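Periplasmic binding protein (Roseiflexus sp. RS-1, PDB 5GJ3) binds haem in the periplasm, taking up two haem molecules in this form, and probably hands it on to a membrane transporter for haem acquisition. Local coordinates at residues L148-T153 with L219-L224; A179-V184 with P191-A196; L203-G208 with Y242-G247. All blocks are in the same frame, centred on the assembly; numbering follows the deposited sequence.

Contact 1 of 3, residues L148-T153 with L219-L224; sequences LYLRGT and LKIPGL. With HEM (protoporphyrin IX containing Fe), chain C.
The haem-bearing end of strand 144-151 backs onto the loop 219-224 through L148 and L150, which meet L224 and I221. L148 and L224 reach toward each other tip to tip, CD1 of L148 lying 3.9 Å from CD1 of L224. L150 makes a looser touch, CD2 to CD1 of I221 at 4.4 Å. A backbone hydrogen bond from L224 N to I221 O closes the loop between the two residues whose side chains face the strand. L218 of helix 214-218 also touches L150 and L224, and V158 of strand 155-159 touches L148. The alternate residues of the strand, Y149 and R151, point the other way, to the haem. Y149, with CG anti to N (chi1 174°), carries its ring off the strand to the haem, where OH binds the iron at 2.1 Å. The ring is oblique to the porphyrin, with CE1 3.0 Å from pyrrole nitrogen NB. R151 is bent at chi3 (73°), which folds its guanidinium over the haem. One face of that group covers pyrrole D, with C2D 3.4 Å from its plane. Its NH2 also approaches the edge of the Y149 ring and gives a weak hydrogen bond to Y149 OH, 3.3 Å long and bent to 147°. The positive charge beside the iron-bound oxygen may favour the tyrosinate form. With an alanine here the Y149 oxygen would probably lose this donor, and pyrrole D the flat cover over it. The arrangement is that of a tyrosine-ligated haem site in a periplasmic binding protein, with a leucine and isoleucine layer on the far side of the strand.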
loop_
_atom_site.group_PDB
_atom_site.type_symbol
_atom_site.label_atom_id
_atom_site.label_comp_id
_atom_site.label_asym_id
_atom_site.label_seq_id
_atom_site.Cartn_x
_atom_site.Cartn_y
_atom_site.Cartn_z
ATOM N N LEU A 148 6.575 -3.563 11.101
ATOM C CA LEU A 148 8.014 -3.742 10.833
ATOM C C LEU A 148 8.180 -3.914 9.341
ATOM O O LEU A 148 7.512 -4.754 8.710
ATOM C CB LEU A 148 8.592 -5.006 11.490
ATOM C CG LEU A 148 8.484 -4.994 13.027
ATOM C CD1 LEU A 148 8.928 -6.298 13.644
ATOM C CD2 LEU A 148 9.300 -3.838 13.599
ATOM N N TYR A 149 8.999 -3.062 8.785
ATOM C CA TYR A 149 9.499 -3.252 7.451
ATOM C C TYR A 149 10.782 -4.119 7.581
ATOM O O TYR A 149 11.703 -3.749 8.310
ATOM C CB TYR A 149 9.807 -1.891 6.848
ATOM C CG TYR A 149 10.483 -2.027 5.505
ATOM C CD1 TYR A 149 9.729 -2.276 4.348
ATOM C CD2 TYR A 149 11.900 -1.949 5.387
ATOM C CE1 TYR A 149 10.352 -2.433 3.090
ATOM C CE2 TYR A 149 12.533 -2.112 4.140
ATOM C CZ TYR A 149 11.762 -2.329 2.984
ATOM O OH TYR A 149 12.363 -2.475 1.725
ATOM N N LEU A 150 10.824 -5.257 6.890
ATOM C CA LEU A 150 11.907 -6.236 7.017
ATOM C C LEU A 150 12.487 -6.596 5.658
ATOM O O LEU A 150 11.766 -6.748 4.681
ATOM C CB LEU A 150 11.392 -7.552 7.632
ATOM C CG LEU A 150 10.641 -7.443 8.970
ATOM C CD1 LEU A 150 9.945 -8.775 9.263
ATOM C CD2 LEU A 150 11.616 -7.055 10.072
ATOM N N ARG A 151 13.795 -6.746 5.604
ATOM C CA ARG A 151 14.424 -7.161 4.367
ATOM C C ARG A 151 15.615 -7.988 4.779
ATOM O O ARG A 151 16.717 -7.471 4.875
ATOM C CB ARG A 151 14.824 -5.967 3.504
ATOM C CG ARG A 151 14.869 -6.352 2.027
ATOM C CD ARG A 151 14.961 -5.134 1.117
ATOM N NE ARG A 151 16.278 -4.529 1.155
ATOM C CZ ARG A 151 16.570 -3.353 1.706
ATOM N NH1 ARG A 151 17.828 -2.910 1.668
ATOM N NH2 ARG A 151 15.625 -2.602 2.277
ATOM N N GLY A 152 15.322 -9.255 5.099
ATOM C CA GLY A 152 16.242 -10.142 5.789
ATOM C C GLY A 152 16.589 -9.608 7.165
ATOM O O GLY A 152 16.143 -8.539 7.587
ATOM N N THR A 153 17.427 -10.352 7.863
ATOM C CA THR A 153 17.883 -9.962 9.203
ATOM C C THR A 153 18.752 -8.687 9.205
ATOM O O THR A 153 18.915 -8.045 10.233
ATOM C CB THR A 153 18.484 -11.183 9.941
ATOM O OG1 THR A 153 17.393 -11.898 10.545
ATOM C CG2 THR A 153 19.486 -10.786 11.005
ATOM N N LEU A 219 10.682 -14.239 15.246
ATOM C CA LEU A 219 10.743 -14.262 16.703
ATOM C C LEU A 219 12.131 -14.583 17.258
ATOM O O LEU A 219 12.318 -14.566 18.486
ATOM C CB LEU A 219 9.687 -15.217 17.279
ATOM C CG LEU A 219 8.297 -14.705 16.884
ATOM C CD1 LEU A 219 7.204 -15.550 17.510
ATOM C CD2 LEU A 219 8.163 -13.225 17.258
ATOM N N LYS A 220 13.095 -14.856 16.369
ATOM C CA LYS A 220 14.501 -14.970 16.751
ATOM C C LYS A 220 15.173 -13.598 16.766
ATOM O O LYS A 220 16.289 -13.453 17.249
ATOM C CB LYS A 220 15.251 -15.936 15.818
ATOM C CG LYS A 220 14.948 -17.411 16.061
ATOM C CD LYS A 220 15.686 -18.307 15.071
ATOM C CE LYS A 220 17.164 -17.949 14.986
ATOM N NZ LYS A 220 17.948 -18.941 14.193
ATOM N N ILE A 221 14.499 -12.586 16.225
ATOM C CA ILE A 221 15.006 -11.205 16.279
ATOM C C ILE A 221 14.942 -10.730 17.745
ATOM O O ILE A 221 13.909 -10.897 18.429
ATOM C CB ILE A 221 14.223 -10.252 15.346
ATOM C CG1 ILE A 221 14.418 -10.655 13.868
ATOM C CG2 ILE A 221 14.647 -8.811 15.576
ATOM C CD1 ILE A 221 13.507 -9.907 12.894
ATOM N N PRO A 222 16.061 -10.195 18.261
ATOM C CA PRO A 222 16.137 -9.969 19.730
ATOM C C PRO A 222 14.972 -9.122 20.230
ATOM O O PRO A 222 14.589 -8.168 19.563
ATOM C CB PRO A 222 17.446 -9.177 19.896
ATOM C CG PRO A 222 18.277 -9.561 18.705
ATOM C CD PRO A 222 17.287 -9.740 17.563
ATOM N N GLY A 223 14.387 -9.494 21.357
ATOM C CA GLY A 223 13.310 -8.697 21.944
ATOM C C GLY A 223 11.905 -9.073 21.487
ATOM O O GLY A 223 10.956 -8.982 22.274
ATOM N N LEU A 224 11.753 -9.538 20.241
ATOM C CA LEU A 224 10.397 -9.792 19.720
ATOM C C LEU A 224 9.683 -10.984 20.317
ATOM O O LEU A 224 8.473 -10.896 20.533
ATOM C CB LEU A 224 10.328 -9.882 18.183
ATOM C CG LEU A 224 10.848 -8.676 17.444
ATOM C CD1 LEU A 224 10.646 -8.885 15.948
ATOM C CD2 LEU A 224 10.104 -7.458 17.932
HETATM C CHA HEM C . 13.553 -3.969 -1.778
HETATM C CHB HEM C . 8.938 -3.019 -0.562
HETATM C CHC HEM C . 10.267 1.149 1.662
HETATM C CHD HEM C . 14.835 0.296 0.205
HETATM C C1A HEM C . 12.188 -4.020 -1.649
HETATM C C2A HEM C . 11.377 -4.998 -2.283
HETATM C C3A HEM C . 10.082 -4.720 -1.943
HETATM C C4A HEM C . 10.096 -3.576 -1.108
HETATM C CMA HEM C . 8.833 -5.502 -2.348
HETATM C CAA HEM C . 11.868 -6.132 -3.188
HETATM C CBA HEM C . 11.829 -7.512 -2.509
HETATM C CGA HEM C . 12.914 -7.721 -1.474
HETATM O O1A HEM C . 13.548 -6.775 -0.962
HETATM O O2A HEM C . 13.193 -8.868 -1.077
HETATM C C1B HEM C . 8.910 -1.791 0.139
HETATM C C2B HEM C . 7.701 -1.205 0.631
HETATM C C3B HEM C . 8.036 -0.034 1.235
HETATM C C4B HEM C . 9.527 0.089 1.119
HETATM C CMB HEM C . 6.318 -1.793 0.481
HETATM C CAB HEM C . 7.152 0.936 1.901
HETATM C CBB HEM C . 6.833 0.724 3.155
HETATM C C1C HEM C . 11.644 1.311 1.432
HETATM C C2C HEM C . 12.380 2.473 1.725
HETATM C C3C HEM C . 13.704 2.231 1.317
HETATM C C4C HEM C . 13.728 0.911 0.768
HETATM C CMC HEM C . 11.792 3.701 2.394
HETATM C CAC HEM C . 14.926 3.093 1.399
HETATM C CBC HEM C . 15.065 4.132 2.213
HETATM C C1D HEM C . 14.788 -0.926 -0.475
HETATM C C2D HEM C . 16.014 -1.500 -1.096
HETATM C C3D HEM C . 15.665 -2.701 -1.641
HETATM C C4D HEM C . 14.229 -2.835 -1.345
HETATM C CMD HEM C . 17.367 -0.827 -1.101
HETATM C CAD HEM C . 16.536 -3.693 -2.404
HETATM C CBD HEM C . 16.607 -3.489 -3.941
HETATM C CGD HEM C . 17.360 -4.643 -4.600
HETATM O O1D HEM C . 17.447 -4.808 -5.854
HETATM O O2D HEM C . 17.946 -5.500 -3.899
HETATM N NA HEM C . 11.394 -3.137 -0.905
HETATM N NB HEM C . 9.947 -1.035 0.507
HETATM N NC HEM C . 12.477 0.368 0.849
HETATM N ND HEM C . 13.771 -1.803 -0.560
HETATM FE FE HEM C . 11.957 -1.453 -0.014
#

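Contact 2 of 3, residues A179-V184 with P191-A196; sequences ADAGIV and PEVVIA. With ZN (zinc ion), chain E.
The carboxylate of D180 is the flat group that meets A196. Both carboxylate oxygens are bound to the zinc ion, and the carbonyl oxygen of A196 stands off to one side of the carboxylate plane. That oxygen comes nearest to the methylene, 3.4 Å from D180 CB, which lies against the helix. The zinc is held unevenly by the two oxygens, at 2.1 Å from OD2 and 2.5 Å from OD1 of D180. H144 is the other protein ligand of the site. D180 has CG anti to its carbonyl carbon (chi1 -69°), and this turns the carboxylate to the metal. In turn, CB of A196 rests 3.6 Å from the backbone O of D180. The rest of the contact is apolar. A181 sets its methyl on helix 191-197, with CB 4.0 Å from CA of V193. I183 and V193 cross at about a right angle, CD1 of I183 reaching CG1 of V193 at 4.0 Å and CG2 at nearly the same distance. V158 of strand 155-159 touches both I183 and V193. So the 3-10 turn and the loop after it lie along one side of the helix. The chemistry is divided: methyl and methylene groups meet each other and two backbone carbonyl oxygens, while the polar end of D180 is spent on the metal. The zinc therefore ties D180 to H144 on strand 144-151, and does not itself bridge to the helix.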
loop_
_atom_site.group_PDB
_atom_site.type_symbol
_atom_site.label_atom_id
_atom_site.label_comp_id
_atom_site.label_asym_id
_atom_site.label_seq_id
_atom_site.Cartn_x
_atom_site.Cartn_y
_atom_site.Cartn_z
ATOM N N ALA A 179 4.753 5.441 17.986
ATOM C CA ALA A 179 4.672 6.745 18.710
ATOM C C ALA A 179 5.337 6.732 20.128
ATOM O O ALA A 179 6.062 7.672 20.494
ATOM C CB ALA A 179 3.215 7.246 18.767
ATOM N N ASP A 180 5.130 5.640 20.885
ATOM C CA ASP A 180 5.771 5.402 22.196
ATOM C C ASP A 180 7.304 5.429 22.142
ATOM O O ASP A 180 7.964 5.632 23.168
ATOM C CB ASP A 180 5.342 4.045 22.773
ATOM C CG ASP A 180 3.873 4.022 23.180
ATOM O OD1 ASP A 180 3.365 5.019 23.707
ATOM O OD2 ASP A 180 3.201 3.016 22.962
ATOM N N ALA A 181 7.880 5.181 20.968
ATOM C CA ALA A 181 9.342 5.314 20.829
ATOM C C ALA A 181 9.714 6.653 20.169
ATOM O O ALA A 181 10.884 6.908 19.912
ATOM C CB ALA A 181 9.936 4.123 20.072
ATOM N N GLY A 182 8.707 7.495 19.903
ATOM C CA GLY A 182 8.932 8.814 19.295
ATOM C C GLY A 182 8.996 8.870 17.769
ATOM O O GLY A 182 9.157 9.952 17.186
ATOM N N ILE A 183 8.817 7.713 17.131
ATOM C CA ILE A 183 9.059 7.521 15.704
ATOM C C ILE A 183 8.135 8.269 14.741
ATOM O O ILE A 183 6.910 8.159 14.800
ATOM C CB ILE A 183 9.136 6.016 15.412
ATOM C CG1 ILE A 183 10.217 5.434 16.333
ATOM C CG2 ILE A 183 9.380 5.751 13.933
ATOM C CD1 ILE A 183 10.581 3.984 16.127
ATOM N N VAL A 184 8.759 9.074 13.878
ATOM C CA VAL A 184 8.092 9.727 12.757
ATOM C C VAL A 184 8.603 8.997 11.499
ATOM O O VAL A 184 9.809 8.747 11.410
ATOM C CB VAL A 184 8.477 11.224 12.687
ATOM C CG1 VAL A 184 8.058 11.837 11.353
ATOM C CG2 VAL A 184 7.873 11.995 13.845
ATOM N N PRO A 191 16.608 -2.364 20.517
ATOM C CA PRO A 191 16.188 -2.792 21.862
ATOM C C PRO A 191 15.262 -1.771 22.568
ATOM O O PRO A 191 14.225 -2.148 23.141
ATOM C CB PRO A 191 17.527 -2.935 22.613
ATOM C CG PRO A 191 18.495 -3.336 21.525
ATOM C CD PRO A 191 18.060 -2.582 20.290
ATOM N N GLU A 192 15.620 -0.501 22.487
ATOM C CA GLU A 192 14.878 0.588 23.102
ATOM C C GLU A 192 13.464 0.724 22.541
ATOM O O GLU A 192 12.505 0.927 23.307
ATOM C CB GLU A 192 15.615 1.913 22.901
ATOM C CG GLU A 192 16.956 2.024 23.626
ATOM C CD GLU A 192 18.113 1.255 22.968
ATOM O OE1 GLU A 192 17.953 0.657 21.875
ATOM O OE2 GLU A 192 19.218 1.252 23.561
ATOM N N VAL A 193 13.346 0.640 21.204
ATOM C CA VAL A 193 12.048 0.724 20.508
ATOM C C VAL A 193 11.154 -0.422 21.023
ATOM O O VAL A 193 10.019 -0.189 21.381
ATOM C CB VAL A 193 12.232 0.625 18.950
ATOM C CG1 VAL A 193 10.881 0.658 18.251
ATOM C CG2 VAL A 193 13.137 1.761 18.435
ATOM N N VAL A 194 11.705 -1.635 21.080
ATOM C CA VAL A 194 10.968 -2.839 21.516
ATOM C C VAL A 194 10.469 -2.717 22.987
ATOM O O VAL A 194 9.306 -3.022 23.271
ATOM C CB VAL A 194 11.737 -4.167 21.243
ATOM C CG1 VAL A 194 10.957 -5.374 21.766
ATOM C CG2 VAL A 194 12.032 -4.342 19.754
ATOM N N ILE A 195 11.325 -2.201 23.886
ATOM C CA ILE A 195 10.915 -1.963 25.283
ATOM C C ILE A 195 9.770 -1.002 25.347
ATOM O O ILE A 195 8.787 -1.262 26.036
ATOM C CB ILE A 195 12.019 -1.363 26.174
ATOM C CG1 ILE A 195 13.145 -2.359 26.376
ATOM C CG2 ILE A 195 11.394 -0.841 27.484
ATOM C CD1 ILE A 195 14.432 -1.719 26.861
ATOM N N ALA A 196 9.872 0.110 24.626
ATOM C CA ALA A 196 8.818 1.100 24.659
ATOM C C ALA A 196 7.534 0.689 23.919
ATOM O O ALA A 196 6.427 1.146 24.256
ATOM C CB ALA A 196 9.338 2.424 24.097
HETATM ZN ZN ZN E . 1.303 3.639 23.543
#

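Contact 3 of 3, residues L203-G208 with Y242-G247; sequences LVLDKG and YLLGMG
Strand 201-205 ends where the chain turns straight into helix 206-211, with L205 at the N-cap position, and helix 240-244 lies across from it, 8.3 Å from L205 CA to L243 CA. This is the inner side of the lobe built on the mixed sheet of the periplasmic binding protein fold, next to the haem cleft. The contact is made by leucines alone. L243 has CG anti to its backbone N (chi1 174°), which carries CD2 toward the strand. That one methyl serves two partners: CD2 of L203 at 4.3 Å and CD2 of L205 at 3.9 Å. L205 and L243 cross at about a right angle, so their methyl ends meet rather than run alongside each other. In L205, CG sits anti to the carbonyl carbon (chi1 -56°), which brings CD2 to the helix, while CD1 lies toward the haem. F147 of strand 144-151 touches L203, L205 and L243, and L257 of helix 250-267 touches L203 and L243. L203, L205 and L243 are thus closed in between sheet and helices. L205 and L244 have a second role, as both touch the haem held by Y149. Apolar side chains here form part of that haem's wall, and the same pair joins the strand to the helix. G245, just past L244, touches the other haem. The chain then leaves helical geometry at M246, with positive phi. At the haem side of the contact, CD2 of L205 also meets CD1 of L244, 4.3 Å away.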
loop_
_atom_site.group_PDB
_atom_site.type_symbol
_atom_site.label_atom_id
_atom_site.label_comp_id
_atom_site.label_asym_id
_atom_site.label_seq_id
_atom_site.Cartn_x
_atom_site.Cartn_y
_atom_site.Cartn_z
ATOM N N LEU A 203 2.677 -6.297 12.905
ATOM C CA LEU A 203 2.178 -6.188 11.532
ATOM C C LEU A 203 3.372 -6.133 10.566
ATOM O O LEU A 203 4.244 -5.291 10.697
ATOM C CB LEU A 203 1.272 -4.949 11.399
ATOM C CG LEU A 203 0.602 -4.628 10.053
ATOM C CD1 LEU A 203 -0.327 -5.734 9.615
ATOM C CD2 LEU A 203 -0.163 -3.309 10.105
ATOM N N VAL A 204 3.423 -7.074 9.625
ATOM C CA VAL A 204 4.539 -7.168 8.677
ATOM C C VAL A 204 4.056 -7.380 7.220
ATOM O O VAL A 204 2.887 -7.671 6.972
ATOM C CB VAL A 204 5.446 -8.367 9.021
ATOM C CG1 VAL A 204 6.059 -8.160 10.419
ATOM C CG2 VAL A 204 4.667 -9.689 8.914
ATOM N N LEU A 205 4.967 -7.269 6.278
ATOM C CA LEU A 205 4.624 -7.644 4.881
ATOM C C LEU A 205 4.904 -9.137 4.621
ATOM O O LEU A 205 5.839 -9.724 5.236
ATOM C CB LEU A 205 5.373 -6.766 3.919
ATOM C CG LEU A 205 5.119 -5.284 4.178
ATOM C CD1 LEU A 205 5.978 -4.431 3.263
ATOM C CD2 LEU A 205 3.647 -4.878 4.058
ATOM N N ASP A 206 4.054 -9.754 3.772
ATOM C CA ASP A 206 4.255 -11.122 3.253
ATOM C C ASP A 206 5.732 -11.390 2.918
ATOM O O ASP A 206 6.375 -12.326 3.482
ATOM C CB ASP A 206 3.408 -11.370 1.973
ATOM C CG ASP A 206 1.964 -11.823 2.263
ATOM O OD1 ASP A 206 1.567 -11.904 3.457
ATOM O OD2 ASP A 206 1.210 -12.098 1.275
ATOM N N LYS A 207 6.284 -10.578 2.015
ATOM C CA LYS A 207 7.686 -10.789 1.564
ATOM C C LYS A 207 8.674 -10.608 2.697
ATOM O O LYS A 207 9.640 -11.372 2.818
ATOM C CB LYS A 207 8.094 -9.863 0.412
ATOM C CG LYS A 207 7.326 -10.079 -0.882
ATOM C CD LYS A 207 8.275 -10.178 -2.082
ATOM C CE LYS A 207 7.590 -9.860 -3.407
ATOM N NZ LYS A 207 6.200 -10.399 -3.491
ATOM N N GLY A 208 8.442 -9.586 3.520
ATOM C CA GLY A 208 9.275 -9.334 4.693
ATOM C C GLY A 208 9.337 -10.519 5.625
ATOM O O GLY A 208 10.415 -10.912 6.049
ATOM N N TYR A 242 -1.686 -4.480 -1.163
ATOM C CA TYR A 242 -2.966 -4.608 -0.506
ATOM C C TYR A 242 -3.019 -3.780 0.759
ATOM O O TYR A 242 -3.960 -3.023 0.979
ATOM C CB TYR A 242 -3.171 -6.061 -0.137
ATOM C CG TYR A 242 -4.502 -6.411 0.527
ATOM C CD1 TYR A 242 -5.723 -6.157 -0.117
ATOM C CD2 TYR A 242 -4.532 -7.047 1.767
ATOM C CE1 TYR A 242 -6.933 -6.514 0.470
ATOM C CE2 TYR A 242 -5.745 -7.436 2.371
ATOM C CZ TYR A 242 -6.939 -7.157 1.718
ATOM O OH TYR A 242 -8.130 -7.502 2.281
ATOM N N LEU A 243 -2.028 -3.931 1.627
ATOM C CA LEU A 243 -2.019 -3.141 2.869
ATOM C C LEU A 243 -1.783 -1.629 2.658
ATOM O O LEU A 243 -2.451 -0.806 3.279
ATOM C CB LEU A 243 -0.978 -3.684 3.838
ATOM C CG LEU A 243 -0.748 -2.894 5.127
ATOM C CD1 LEU A 243 -1.988 -2.909 6.022
ATOM C CD2 LEU A 243 0.473 -3.442 5.860
ATOM N N LEU A 244 -0.850 -1.282 1.785
ATOM C CA LEU A 244 -0.277 0.060 1.719
ATOM C C LEU A 244 -0.600 0.886 0.455
ATOM O O LEU A 244 -0.337 2.105 0.437
ATOM C CB LEU A 244 1.247 -0.037 1.878
ATOM C CG LEU A 244 1.733 -0.637 3.197
ATOM C CD1 LEU A 244 3.248 -0.740 3.090
ATOM C CD2 LEU A 244 1.357 0.267 4.374
ATOM N N GLY A 245 -1.184 0.242 -0.560
ATOM C CA GLY A 245 -1.604 0.928 -1.813
ATOM C C GLY A 245 -2.636 2.061 -1.764
ATOM O O GLY A 245 -2.639 2.932 -2.661
ATOM N N MET A 246 -3.492 2.109 -0.740
ATOM C CA MET A 246 -4.507 3.180 -0.691
ATOM C C MET A 246 -5.312 3.233 -2.004
ATOM O O MET A 246 -5.493 4.274 -2.649
ATOM C CB MET A 246 -3.891 4.529 -0.305
ATOM C CG MET A 246 -3.467 4.562 1.171
ATOM S SD MET A 246 -4.852 4.352 2.340
ATOM C CE MET A 246 -4.026 4.966 3.813
ATOM N N GLY A 247 -5.760 2.050 -2.406
ATOM C CA GLY A 247 -6.435 1.883 -3.673
ATOM C C GLY A 247 -7.795 1.292 -3.458
ATOM O O GLY A 247 -8.370 1.471 -2.388
#

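From the N terminus, 148-153 comes first and opens contact 1. The chain then runs through 179-184 and 191-196, which close the short loop of contact 2 within the span of contact 1. Contact 3 opens at 203-208, before contact 1 closes at 219-224, and closes at 242-247, so contacts 1 and 3 cross. Contacts 2 and 3 follow in series and do not touch. Strands 144-151 and 201-205 are sheet neighbours, joined by a probable hydrogen bond from L148 N to L203 O. V194 packs on L224 and G223, linking contacts 1 and 2. Contact 1 ties a loop to strand 144-151, contact 2 a loop to helix 191-197, and contact 3 strand 201-205 to helix 240-244.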